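Inositol-3-phosphate synthase (Caenorhabditis elegans, PDB 1VKO) is an NAD-binding enzyme of the myo-inositol-1-phosphate synthase family, with a Rossmann-like fold, and assembles as four chains. Local coordinates at residues D266-S271 / F285-I290; F339-G344 / I390-A395; E419-I424 / K429-V434. One frame throughout, in Å; residues are numbered along the deposited sequence.

Contact 1 (D266-S271 / F285-I290)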
ATOM      1  N   ASP A 266     -25.262 -36.079 -27.258  1.00 40.55           N
ATOM      2  CA  ASP A 266     -25.424 -36.514 -28.636  1.00 41.36           C
ATOM      3  C   ASP A 266     -25.205 -35.357 -29.588  1.00 40.78           C
ATOM      4  O   ASP A 266     -24.643 -35.547 -30.675  1.00 43.36           O
ATOM      5  CB  ASP A 266     -26.810 -37.112 -28.842  1.00 43.40           C
ATOM      6  CG  ASP A 266     -27.044 -38.362 -27.992  1.00 47.08           C
ATOM      7  OD1 ASP A 266     -26.102 -39.176 -27.799  1.00 49.89           O
ATOM      8  OD2 ASP A 266     -28.155 -38.603 -27.484  1.00 46.52           O
ATOM      9  N   GLU A 267     -25.635 -34.161 -29.173  1.00 36.79           N
ATOM     10  CA  GLU A 267     -25.308 -32.928 -29.897  1.00 33.39           C
ATOM     11  C   GLU A 267     -23.808 -32.683 -29.984  1.00 32.91           C
ATOM     12  O   GLU A 267     -23.301 -32.471 -31.070  1.00 33.62           O
ATOM     13  CB  GLU A 267     -26.011 -31.714 -29.291  1.00 30.51           C
ATOM     14  CG  GLU A 267     -27.473 -31.663 -29.671  1.00 26.06           C
ATOM     15  CD  GLU A 267     -28.216 -30.541 -28.985  1.00 42.58           C
ATOM     16  OE1 GLU A 267     -27.562 -29.696 -28.325  1.00 42.61           O
ATOM     17  OE2 GLU A 267     -29.462 -30.492 -29.118  1.00 42.59           O
ATOM     18  N   ILE A 268     -23.096 -32.732 -28.860  1.00 33.03           N
ATOM     19  CA  ILE A 268     -21.654 -32.475 -28.892  1.00 35.79           C
ATOM     20  C   ILE A 268     -20.882 -33.493 -29.742  1.00 36.64           C
ATOM     21  O   ILE A 268     -19.957 -33.094 -30.470  1.00 37.70           O
ATOM     22  CB  ILE A 268     -21.028 -32.228 -27.451  1.00 38.02           C
ATOM     23  CG1 ILE A 268     -19.565 -31.783 -27.538  1.00 41.61           C
ATOM     24  CG2 ILE A 268     -21.134 -33.437 -26.535  1.00 40.54           C
ATOM     25  CD1 ILE A 268     -19.399 -30.293 -27.605  1.00 51.55           C
ATOM     26  N   MET A 269     -21.283 -34.776 -29.683  1.00 35.17           N
ATOM     27  CA  MET A 269     -20.672 -35.839 -30.502  1.00 35.02           C
ATOM     28  C   MET A 269     -20.927 -35.602 -31.964  1.00 34.58           C
ATOM     29  O   MET A 269     -20.020 -35.742 -32.781  1.00 34.09           O
ATOM     30  CB  MET A 269     -21.209 -37.240 -30.159  1.00 35.77           C
ATOM     31  CG  MET A 269     -20.877 -37.736 -28.772  1.00 36.18           C
ATOM     32  SD  MET A 269     -19.173 -37.431 -28.326  1.00 37.10           S
ATOM     33  CE  MET A 269     -18.314 -38.659 -29.323  1.00 35.98           C
ATOM     34  N   GLU A 270     -22.165 -35.258 -32.299  1.00 35.41           N
ATOM     35  CA  GLU A 270     -22.487 -34.946 -33.691  1.00 36.22           C
ATOM     36  C   GLU A 270     -21.700 -33.725 -34.208  1.00 35.30           C
ATOM     37  O   GLU A 270     -21.135 -33.797 -35.303  1.00 38.28           O
ATOM     38  CB  GLU A 270     -24.004 -34.796 -33.905  1.00 36.51           C
ATOM     39  CG  GLU A 270     -24.417 -34.355 -35.316  1.00 40.77           C
ATOM     40  CD  GLU A 270     -24.312 -35.437 -36.394  1.00 45.41           C
ATOM     41  OE1 GLU A 270     -23.766 -36.530 -36.138  1.00 39.17           O
ATOM     42  OE2 GLU A 270     -24.777 -35.183 -37.529  1.00 51.32           O
ATOM     43  N   SER A 271     -21.639 -32.631 -33.436  1.00 32.41           N
ATOM     44  CA  SER A 271     -20.883 -31.440 -33.875  1.00 31.79           C
ATOM     45  C   SER A 271     -19.416 -31.788 -34.214  1.00 33.69           C
ATOM     46  O   SER A 271     -18.835 -31.233 -35.160  1.00 34.24           O
ATOM     47  CB  SER A 271     -20.937 -30.315 -32.851  1.00 27.99           C
ATOM     48  OG  SER A 271     -22.272 -30.020 -32.482  1.00 29.44           O
ATOM     49  N   PHE A 285     -10.326 -32.523 -26.063  1.00 21.40           N
ATOM     50  CA  PHE A 285      -9.761 -33.136 -24.874  1.00 15.93           C
ATOM     51  C   PHE A 285     -10.815 -33.601 -23.875  1.00 18.13           C
ATOM     52  O   PHE A 285     -10.750 -34.722 -23.426  1.00 23.53           O
ATOM     53  CB  PHE A 285      -8.745 -32.229 -24.187  1.00 17.59           C
ATOM     54  CG  PHE A 285      -7.478 -32.064 -24.936  1.00  8.72           C
ATOM     55  CD1 PHE A 285      -6.452 -33.010 -24.790  1.00 17.89           C
ATOM     56  CD2 PHE A 285      -7.289 -30.986 -25.805  1.00  9.52           C
ATOM     57  CE1 PHE A 285      -5.231 -32.865 -25.499  1.00 11.23           C
ATOM     58  CE2 PHE A 285      -6.061 -30.815 -26.523  1.00 21.02           C
ATOM     59  CZ  PHE A 285      -5.025 -31.777 -26.372  1.00  2.84           C
ATOM     60  N   ALA A 286     -11.793 -32.774 -23.507  1.00 19.36           N
ATOM     61  CA  ALA A 286     -12.741 -33.249 -22.492  1.00 19.94           C
ATOM     62  C   ALA A 286     -13.396 -34.527 -22.990  1.00 24.17           C
ATOM     63  O   ALA A 286     -13.470 -35.526 -22.252  1.00 26.36           O
ATOM     64  CB  ALA A 286     -13.779 -32.182 -22.125  1.00 22.38           C
ATOM     65  N   VAL A 287     -13.830 -34.511 -24.253  1.00 25.91           N
ATOM     66  CA  VAL A 287     -14.430 -35.706 -24.898  1.00 25.16           C
ATOM     67  C   VAL A 287     -13.474 -36.912 -24.985  1.00 22.95           C
ATOM     68  O   VAL A 287     -13.830 -38.022 -24.609  1.00 24.02           O
ATOM     69  CB  VAL A 287     -15.081 -35.325 -26.246  1.00 26.21           C
ATOM     70  CG1 VAL A 287     -15.611 -36.546 -26.987  1.00 30.82           C
ATOM     71  CG2 VAL A 287     -16.242 -34.372 -26.000  1.00 24.17           C
ATOM     72  N   ALA A 288     -12.241 -36.700 -25.425  1.00 23.28           N
ATOM     73  CA  ALA A 288     -11.288 -37.807 -25.491  1.00 26.12           C
ATOM     74  C   ALA A 288     -11.052 -38.471 -24.125  1.00 28.01           C
ATOM     75  O   ALA A 288     -10.740 -39.666 -24.047  1.00 29.12           O
ATOM     76  CB  ALA A 288     -10.007 -37.335 -26.061  1.00 24.32           C
ATOM     77  N   SER A 289     -11.202 -37.674 -23.064  1.00 28.35           N
ATOM     78  CA  SER A 289     -10.914 -38.075 -21.688  1.00 27.18           C
ATOM     79  C   SER A 289     -12.044 -38.956 -21.221  1.00 26.60           C
ATOM     80  O   SER A 289     -11.814 -40.088 -20.773  1.00 29.04           O
ATOM     81  CB  SER A 289     -10.788 -36.849 -20.761  1.00 25.11           C
ATOM     82  OG  SER A 289      -9.833 -35.941 -21.271  1.00 26.66           O
ATOM     83  N   ILE A 290     -13.258 -38.430 -21.351  1.00 23.96           N
ATOM     84  CA  ILE A 290     -14.439 -39.123 -20.893  1.00 25.48           C
ATOM     85  C   ILE A 290     -14.588 -40.434 -21.629  1.00 25.72           C
ATOM     86  O   ILE A 290     -14.714 -41.472 -20.992  1.00 30.56           O
ATOM     87  CB  ILE A 290     -15.703 -38.260 -21.071  1.00 23.56           C
ATOM     88  CG1 ILE A 290     -15.636 -37.044 -20.160  1.00 19.56           C
ATOM     89  CG2 ILE A 290     -16.936 -39.090 -20.774  1.00 27.55           C
ATOM     90  CD1 ILE A 290     -16.512 -35.883 -20.649  1.00 17.06           C
TER
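Met269 and Ile268 meet Val287 in a small, buried apolar contact between two helices. Helix 265-273 and helix 281-291 both lie in the connection between strands 242-247 and 295-298, which are neighbours in the parallel sheet. The CA atoms of Met269 and Val287 are 8.4 Å apart, so the backbones stay well separated and side chains bridge the gap.

Val287 is the shared partner. Its two methyl groups divide the work. CG1 stands opposite the backbone N (chi1 176°) and receives the methionine. Met269 SD lies 3.9 Å from Val287 CG1, and Met269 CE is 4.2 Å from the same methyl. The methionine does not leave its own helix pointing straight at the partner. It bends at chi2 and again at chi3 (-45° and -74°), and this curl brings its sulfur end closer to Val287. The other valine methyl faces the isoleucine more loosely: Ile268 CG1 is 4.5 Å from Val287 CG2.

No polar group bridges these two segments. Several polar groups have partners nearby. In helix 281-291, Ser289 OG donates to Phe285 O at 2.6 Å, from above the carbonyl plane. That oxygen also accepts from Ser289 N, at 3.0 Å, so one residue grips it twice. On helix 265-273, Glu270 forms a salt bridge with Arg273.

Val287 has further apolar neighbours in Leu224 of helix 220-238 and Leu309 of helix 307-316. On helix 281-291, Phe285, Ala286 and Ser289 touch Tyr296 of strand 295-298. Helix 281-291 thus packs against the sheet, while helix 265-273 packs on the outside of helix 281-291, at Val287. This is the layering of a beta-alpha-beta connection in a Rossmann-like fold.

Contact 2 (F339-G344 / I390-A395)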
ATOM      1  N   PHE A 339     -15.449 -13.282   5.695  1.00 35.25           N
ATOM      2  CA  PHE A 339     -15.098 -12.663   6.971  1.00 36.54           C
ATOM      3  C   PHE A 339     -15.814 -11.301   7.170  1.00 35.45           C
ATOM      4  O   PHE A 339     -16.365 -11.069   8.238  1.00 39.60           O
ATOM      5  CB  PHE A 339     -13.559 -12.524   7.151  1.00 33.88           C
ATOM      6  CG  PHE A 339     -13.159 -11.347   8.022  1.00 42.89           C
ATOM      7  CD1 PHE A 339     -13.334 -11.390   9.415  1.00 50.11           C
ATOM      8  CD2 PHE A 339     -12.655 -10.173   7.454  1.00 46.58           C
ATOM      9  CE1 PHE A 339     -12.993 -10.286  10.232  1.00 49.89           C
ATOM     10  CE2 PHE A 339     -12.304  -9.068   8.266  1.00 49.65           C
ATOM     11  CZ  PHE A 339     -12.483  -9.125   9.653  1.00 40.29           C
ATOM     12  N   LEU A 340     -15.806 -10.420   6.164  1.00 32.90           N
ATOM     13  CA  LEU A 340     -16.440  -9.083   6.290  1.00 33.13           C
ATOM     14  C   LEU A 340     -17.988  -9.101   6.347  1.00 36.54           C
ATOM     15  O   LEU A 340     -18.588  -8.283   7.060  1.00 37.06           O
ATOM     16  CB  LEU A 340     -16.030  -8.165   5.150  1.00 31.59           C
ATOM     17  CG  LEU A 340     -14.599  -7.733   4.832  1.00 27.26           C
ATOM     18  CD1 LEU A 340     -14.605  -6.993   3.475  1.00 20.23           C
ATOM     19  CD2 LEU A 340     -13.966  -6.867   5.910  1.00 15.01           C
ATOM     20  N   VAL A 341     -18.648  -9.997   5.604  1.00 36.14           N
ATOM     21  CA  VAL A 341     -20.111 -10.041   5.674  1.00 41.48           C
ATOM     22  C   VAL A 341     -20.576 -10.739   6.975  1.00 40.84           C
ATOM     23  O   VAL A 341     -21.549 -10.302   7.608  1.00 39.86           O
ATOM     24  CB  VAL A 341     -20.767 -10.606   4.367  1.00 43.54           C
ATOM     25  CG1 VAL A 341     -22.305 -10.737   4.517  1.00 44.32           C
ATOM     26  CG2 VAL A 341     -20.445  -9.692   3.174  1.00 45.26           C
ATOM     27  N   SER A 342     -19.833 -11.773   7.384  1.00 39.68           N
ATOM     28  CA  SER A 342     -20.040 -12.432   8.672  1.00 41.26           C
ATOM     29  C   SER A 342     -19.886 -11.458   9.860  1.00 42.33           C
ATOM     30  O   SER A 342     -20.646 -11.539  10.828  1.00 45.16           O
ATOM     31  CB  SER A 342     -19.089 -13.625   8.839  1.00 40.36           C
ATOM     32  OG  SER A 342     -19.423 -14.675   7.955  1.00 41.04           O
ATOM     33  N   SER A 343     -18.923 -10.540   9.771  1.00 39.40           N
ATOM     34  CA  SER A 343     -18.717  -9.505  10.786  1.00 37.83           C
ATOM     35  C   SER A 343     -19.757  -8.365  10.778  1.00 36.88           C
ATOM     36  O   SER A 343     -19.622  -7.415  11.554  1.00 39.36           O
ATOM     37  CB  SER A 343     -17.306  -8.881  10.660  1.00 39.75           C
ATOM     38  OG  SER A 343     -16.277  -9.814  10.342  1.00 38.91           O
ATOM     39  N   GLY A 344     -20.764  -8.422   9.905  1.00 34.36           N
ATOM     40  CA  GLY A 344     -21.789  -7.365   9.845  1.00 32.74           C
ATOM     41  C   GLY A 344     -21.466  -6.070   9.094  1.00 35.16           C
ATOM     42  O   GLY A 344     -21.979  -4.959   9.451  1.00 33.18           O
ATOM     43  N   ILE A 390     -30.011  -7.929   5.512  1.00 38.72           N
ATOM     44  CA  ILE A 390     -29.938  -6.734   6.369  1.00 38.61           C
ATOM     45  C   ILE A 390     -28.949  -5.771   5.702  1.00 41.33           C
ATOM     46  O   ILE A 390     -29.296  -4.625   5.383  1.00 43.98           O
ATOM     47  CB  ILE A 390     -29.516  -7.066   7.852  1.00 38.44           C
ATOM     48  CG1 ILE A 390     -30.537  -8.000   8.544  1.00 37.44           C
ATOM     49  CG2 ILE A 390     -29.298  -5.763   8.679  1.00 28.56           C
ATOM     50  CD1 ILE A 390     -29.961  -8.792   9.736  1.00 32.88           C
ATOM     51  N   LEU A 391     -27.735  -6.266   5.474  1.00 40.83           N
ATOM     52  CA  LEU A 391     -26.675  -5.532   4.785  1.00 41.50           C
ATOM     53  C   LEU A 391     -27.094  -5.155   3.367  1.00 43.31           C
ATOM     54  O   LEU A 391     -27.004  -3.980   2.971  1.00 43.04           O
ATOM     55  CB  LEU A 391     -25.394  -6.378   4.749  1.00 38.77           C
ATOM     56  CG  LEU A 391     -24.620  -6.513   6.070  1.00 35.72           C
ATOM     57  CD1 LEU A 391     -23.439  -7.449   5.918  1.00 36.95           C
ATOM     58  CD2 LEU A 391     -24.143  -5.153   6.573  1.00 36.40           C
ATOM     59  N   PHE A 392     -27.583  -6.157   2.627  1.00 44.26           N
ATOM     60  CA  PHE A 392     -27.975  -5.992   1.211  1.00 46.22           C
ATOM     61  C   PHE A 392     -29.491  -6.196   0.989  1.00 46.51           C
ATOM     62  O   PHE A 392     -29.895  -7.233   0.423  1.00 43.86           O
ATOM     63  CB  PHE A 392     -27.203  -6.993   0.327  1.00 44.54           C
ATOM     64  CG  PHE A 392     -25.697  -6.800   0.320  1.00 49.71           C
ATOM     65  CD1 PHE A 392     -25.086  -5.944  -0.611  1.00 44.44           C
ATOM     66  CD2 PHE A 392     -24.884  -7.502   1.220  1.00 46.21           C
ATOM     67  CE1 PHE A 392     -23.701  -5.775  -0.625  1.00 43.13           C
ATOM     68  CE2 PHE A 392     -23.491  -7.343   1.209  1.00 40.70           C
ATOM     69  CZ  PHE A 392     -22.899  -6.474   0.295  1.00 35.30           C
ATOM     70  N   PRO A 393     -30.334  -5.246   1.425  1.00 47.51           N
ATOM     71  CA  PRO A 393     -31.794  -5.461   1.350  1.00 49.38           C
ATOM     72  C   PRO A 393     -32.248  -5.812  -0.076  1.00 51.23           C
ATOM     73  O   PRO A 393     -33.054  -6.735  -0.246  1.00 49.99           O
ATOM     74  CB  PRO A 393     -32.409  -4.137   1.859  1.00 49.57           C
ATOM     75  CG  PRO A 393     -31.279  -3.140   1.954  1.00 49.98           C
ATOM     76  CD  PRO A 393     -29.991  -3.937   2.015  1.00 48.23           C
ATOM     77  N   ASP A 394     -31.680  -5.125  -1.075  1.00 52.56           N
ATOM     78  CA  ASP A 394     -32.053  -5.308  -2.483  1.00 54.95           C
ATOM     79  C   ASP A 394     -31.136  -6.293  -3.223  1.00 55.30           C
ATOM     80  O   ASP A 394     -31.210  -6.415  -4.450  1.00 54.67           O
ATOM     81  CB  ASP A 394     -32.062  -3.959  -3.210  1.00 55.92           C
ATOM     82  CG  ASP A 394     -32.821  -2.872  -2.441  1.00 64.12           C
ATOM     83  OD1 ASP A 394     -33.954  -3.131  -1.952  1.00 63.67           O
ATOM     84  OD2 ASP A 394     -32.356  -1.717  -2.284  1.00 67.38           O
ATOM     85  N   ALA A 395     -30.271  -6.978  -2.473  1.00 55.61           N
ATOM     86  CA  ALA A 395     -29.320  -7.970  -3.016  1.00 56.73           C
ATOM     87  C   ALA A 395     -28.434  -7.458  -4.169  1.00 56.61           C
ATOM     88  O   ALA A 395     -27.985  -8.245  -5.009  1.00 56.59           O
ATOM     89  CB  ALA A 395     -30.063  -9.260  -3.426  1.00 57.86           C
TER
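Leu391 reaches across to Val341 and Gly344 with its two methyl groups. Its CB points toward the end of helix 329-342. From there CG lies beside the leucine's own backbone N (chi1 -74°), and the side chain forks. One branch, Leu391 CD1, comes 3.7 Å from Val341 CG1. It also lies 3.8 Å from Val341 O, so it touches both side chain and backbone of that residue. The other branch goes to the glycine: Leu391 CD2 is 3.6 Å from Gly344 O and 3.8 Å from Gly344 C. The leucine and valine side chains slide past each other in opposite directions.

Phe392 adds a lighter touch. Its ring atom CE2 is 4.3 Å from Val341 CG2, with that methyl at the ring edge, near the ring plane. Val341 therefore uses CG1 for the leucine and CG2 for the phenylalanine. Its neighbours include Met384 and Ser387 of helix 382-387. The backbone of Gly344 also bonds to the second subunit, so the glycine sits beside a subunit interface.

Phe392 opens a type I beta turn that ends at Ala395. On the facing segment, Gly344 ends the helix with a positive phi (80°). The contact is a loop leucine fitted against a helix C terminus closed by a Schellman motif.

Contact 3 (E419-I424 / K429-V434)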
ATOM      1  N   GLU A 419      -8.443  -2.634  -3.728  1.00 36.12           N
ATOM      2  CA  GLU A 419      -9.052  -1.729  -2.749  1.00 34.12           C
ATOM      3  C   GLU A 419     -10.435  -2.257  -2.335  1.00 30.42           C
ATOM      4  O   GLU A 419     -11.315  -2.429  -3.180  1.00 28.09           O
ATOM      5  CB  GLU A 419      -9.140  -0.320  -3.321  1.00 32.83           C
ATOM      6  CG  GLU A 419      -9.378   0.732  -2.264  1.00 34.21           C
ATOM      7  CD  GLU A 419      -9.851   2.043  -2.848  1.00 40.23           C
ATOM      8  OE1 GLU A 419     -10.980   2.066  -3.384  1.00 48.38           O
ATOM      9  OE2 GLU A 419      -9.107   3.052  -2.749  1.00 35.14           O
ATOM     10  N   TYR A 420     -10.620  -2.523  -1.043  1.00 30.45           N
ATOM     11  CA  TYR A 420     -11.970  -2.818  -0.502  1.00 32.33           C
ATOM     12  C   TYR A 420     -12.498  -1.645   0.338  1.00 34.76           C
ATOM     13  O   TYR A 420     -11.829  -1.187   1.274  1.00 32.51           O
ATOM     14  CB  TYR A 420     -11.965  -4.083   0.358  1.00 33.05           C
ATOM     15  CG  TYR A 420     -11.583  -5.383  -0.369  1.00 27.97           C
ATOM     16  CD1 TYR A 420     -10.266  -5.613  -0.833  1.00 15.59           C
ATOM     17  CD2 TYR A 420     -12.538  -6.405  -0.538  1.00 26.44           C
ATOM     18  CE1 TYR A 420      -9.929  -6.854  -1.505  1.00 26.98           C
ATOM     19  CE2 TYR A 420     -12.214  -7.634  -1.205  1.00 37.09           C
ATOM     20  CZ  TYR A 420     -10.922  -7.844  -1.671  1.00 18.23           C
ATOM     21  OH  TYR A 420     -10.657  -9.034  -2.283  1.00 42.69           O
ATOM     22  N   ILE A 421     -13.697  -1.166  -0.008  1.00 36.10           N
ATOM     23  CA  ILE A 421     -14.387  -0.122   0.758  1.00 36.07           C
ATOM     24  C   ILE A 421     -15.715  -0.655   1.288  1.00 36.49           C
ATOM     25  O   ILE A 421     -16.591  -1.070   0.514  1.00 36.93           O
ATOM     26  CB  ILE A 421     -14.662   1.133  -0.086  1.00 34.39           C
ATOM     27  CG1 ILE A 421     -13.365   1.669  -0.702  1.00 32.93           C
ATOM     28  CG2 ILE A 421     -15.385   2.171   0.783  1.00 30.28           C
ATOM     29  CD1 ILE A 421     -13.567   2.686  -1.824  1.00 43.78           C
ATOM     30  N   CYS A 422     -15.864  -0.605   2.604  1.00 33.07           N
ATOM     31  CA  CYS A 422     -17.039  -1.137   3.258  1.00 33.11           C
ATOM     32  C   CYS A 422     -17.702  -0.022   3.978  1.00 31.83           C
ATOM     33  O   CYS A 422     -17.046   0.919   4.401  1.00 29.93           O
ATOM     34  CB  CYS A 422     -16.657  -2.219   4.279  1.00 31.54           C
ATOM     35  SG  CYS A 422     -15.989  -3.671   3.475  1.00 39.60           S
ATOM     36  N   SER A 423     -19.014  -0.138   4.114  1.00 34.53           N
ATOM     37  CA  SER A 423     -19.767   0.675   5.067  1.00 36.35           C
ATOM     38  C   SER A 423     -19.963  -0.140   6.365  1.00 35.69           C
ATOM     39  O   SER A 423     -20.293  -1.338   6.353  1.00 35.72           O
ATOM     40  CB  SER A 423     -21.089   1.162   4.461  1.00 38.26           C
ATOM     41  OG  SER A 423     -21.726   0.108   3.756  1.00 45.68           O
ATOM     42  N   ILE A 424     -19.690   0.523   7.481  1.00 35.16           N
ATOM     43  CA  ILE A 424     -19.727  -0.082   8.818  1.00 32.44           C
ATOM     44  C   ILE A 424     -20.773   0.677   9.669  1.00 33.35           C
ATOM     45  O   ILE A 424     -21.624   1.363   9.116  1.00 31.08           O
ATOM     46  CB  ILE A 424     -18.267  -0.076   9.438  1.00 33.48           C
ATOM     47  CG1 ILE A 424     -17.693   1.350   9.546  1.00 28.83           C
ATOM     48  CG2 ILE A 424     -17.274  -0.986   8.580  1.00 20.19           C
ATOM     49  CD1 ILE A 424     -16.462   1.494  10.464  1.00 33.54           C
ATOM     50  N   LYS A 429     -17.067   4.560   7.329  1.00 34.32           N
ATOM     51  CA  LYS A 429     -16.434   3.770   6.285  1.00 31.93           C
ATOM     52  C   LYS A 429     -15.156   3.116   6.803  1.00 33.85           C
ATOM     53  O   LYS A 429     -14.462   3.665   7.674  1.00 30.86           O
ATOM     54  CB  LYS A 429     -16.134   4.709   5.107  1.00 33.83           C
ATOM     55  CG  LYS A 429     -16.733   4.276   3.757  1.00 38.22           C
ATOM     56  CD  LYS A 429     -18.265   4.096   3.782  1.00 50.19           C
ATOM     57  CE  LYS A 429     -19.022   5.390   4.089  1.00 42.73           C
ATOM     58  NZ  LYS A 429     -18.735   6.410   3.050  1.00 47.42           N
ATOM     59  N   GLN A 430     -14.843   1.943   6.239  1.00 36.37           N
ATOM     60  CA  GLN A 430     -13.582   1.237   6.438  1.00 33.57           C
ATOM     61  C   GLN A 430     -12.953   0.849   5.083  1.00 34.86           C
ATOM     62  O   GLN A 430     -13.553   0.145   4.275  1.00 34.86           O
ATOM     63  CB  GLN A 430     -13.787  -0.014   7.271  1.00 34.14           C
ATOM     64  CG  GLN A 430     -12.493  -0.715   7.616  1.00 40.63           C
ATOM     65  CD  GLN A 430     -12.647  -1.788   8.685  1.00 49.16           C
ATOM     66  OE1 GLN A 430     -13.748  -2.364   8.870  1.00 43.67           O
ATOM     67  NE2 GLN A 430     -11.536  -2.073   9.392  1.00 40.21           N
ATOM     68  N   THR A 431     -11.737   1.319   4.854  1.00 31.42           N
ATOM     69  CA  THR A 431     -11.086   1.133   3.595  1.00 33.42           C
ATOM     70  C   THR A 431      -9.830   0.275   3.821  1.00 32.06           C
ATOM     71  O   THR A 431      -8.961   0.629   4.625  1.00 34.38           O
ATOM     72  CB  THR A 431     -10.721   2.508   2.959  1.00 35.36           C
ATOM     73  OG1 THR A 431     -11.883   3.357   2.909  1.00 31.41           O
ATOM     74  CG2 THR A 431     -10.319   2.326   1.486  1.00 37.25           C
ATOM     75  N   PHE A 432      -9.759  -0.848   3.125  1.00 28.27           N
ATOM     76  CA  PHE A 432      -8.546  -1.702   3.118  1.00 31.27           C
ATOM     77  C   PHE A 432      -7.894  -1.568   1.750  1.00 32.35           C
ATOM     78  O   PHE A 432      -8.520  -1.864   0.729  1.00 33.27           O
ATOM     79  CB  PHE A 432      -8.868  -3.203   3.327  1.00 26.36           C
ATOM     80  CG  PHE A 432      -9.806  -3.523   4.508  1.00 30.21           C
ATOM     81  CD1 PHE A 432     -11.182  -3.256   4.435  1.00 29.43           C
ATOM     82  CD2 PHE A 432      -9.310  -4.165   5.658  1.00 34.80           C
ATOM     83  CE1 PHE A 432     -12.056  -3.576   5.517  1.00 44.32           C
ATOM     84  CE2 PHE A 432     -10.168  -4.510   6.757  1.00 27.45           C
ATOM     85  CZ  PHE A 432     -11.543  -4.207   6.683  1.00 42.50           C
ATOM     86  N   VAL A 433      -6.650  -1.107   1.721  1.00 36.86           N
ATOM     87  CA  VAL A 433      -5.818  -1.156   0.494  1.00 37.66           C
ATOM     88  C   VAL A 433      -4.805  -2.310   0.631  1.00 37.58           C
ATOM     89  O   VAL A 433      -4.191  -2.428   1.676  1.00 39.14           O
ATOM     90  CB  VAL A 433      -5.043   0.186   0.243  1.00 37.04           C
ATOM     91  CG1 VAL A 433      -4.186   0.099  -1.054  1.00 33.78           C
ATOM     92  CG2 VAL A 433      -5.993   1.415   0.213  1.00 33.03           C
ATOM     93  N   VAL A 434      -4.611  -3.123  -0.421  1.00 38.35           N
ATOM     94  CA  VAL A 434      -3.804  -4.366  -0.367  1.00 36.75           C
ATOM     95  C   VAL A 434      -2.801  -4.504  -1.521  1.00 38.35           C
ATOM     96  O   VAL A 434      -3.150  -4.252  -2.670  1.00 43.37           O
ATOM     97  CB  VAL A 434      -4.727  -5.628  -0.405  1.00 36.64           C
ATOM     98  CG1 VAL A 434      -3.917  -6.926  -0.421  1.00 29.05           C
ATOM     99  CG2 VAL A 434      -5.671  -5.648   0.759  1.00 36.11           C
TER
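Tyr420 and Phe432 are a hydrogen-bonded pair in the antiparallel hairpin of strands 413-423 and 429-439. Each backbone binds the other: Tyr420 N to Phe432 O at 2.8 Å, and Phe432 N to Tyr420 O at 2.8 Å. Cys422 and Gln430 repeat the pattern, with Cys422 N to Gln430 O at 2.9 Å and Gln430 N to Cys422 O at 3.0 Å, the last nearly straight at 172°.

Apolar contacts flank this ladder. Ile421 and Thr431 lie side by side, with Ile421 CG1 3.8 Å from Thr431 CG2. The bent chain of Lys429 lies across strand 413-423, its CG 3.9 Å from Ile421 CG2. On the other face, Cys422 SG is 4.4 Å from Phe432 CE1. Phe336 meets both Tyr420 and Phe432 edge-to-face.

Polar ends look to other partners. Glu419 forms a salt bridge with Arg415 of the third subunit. Gln430 NE2 bonds to Asn436 of the second subunit, while buried Gln430 OE1 has no partner in the model. Backbone bonds thus set the hairpin, and the ladder of Thr431 to Val433 with a strand of the second subunit continues the sheet. The Glu419 salt bridge and Gln430 amide bond add to the tetramer's hold.

Along the chain the three contacts come in series, and none nests in or crosses another. Contact 1 comes first and closes a 13-residue connection within the parallel-sheet region. Contact 2 closes a longer loop of 45 residues, bringing the end of helix 329-342 to the loop before strand 399-406. Contact 3 closes the shortest loop, with four residues between its segments, in the hairpin of strands 413-423 and 429-439. Contact 1 stands apart, its centre 42 Å from that of contact 2 and 46 Å from that of contact 3. Contacts 2 and 3 touch: Leu340 of helix 329-342 packs on Cys422 and Phe432, joining helix to mixed sheet. Both also reach the second subunit.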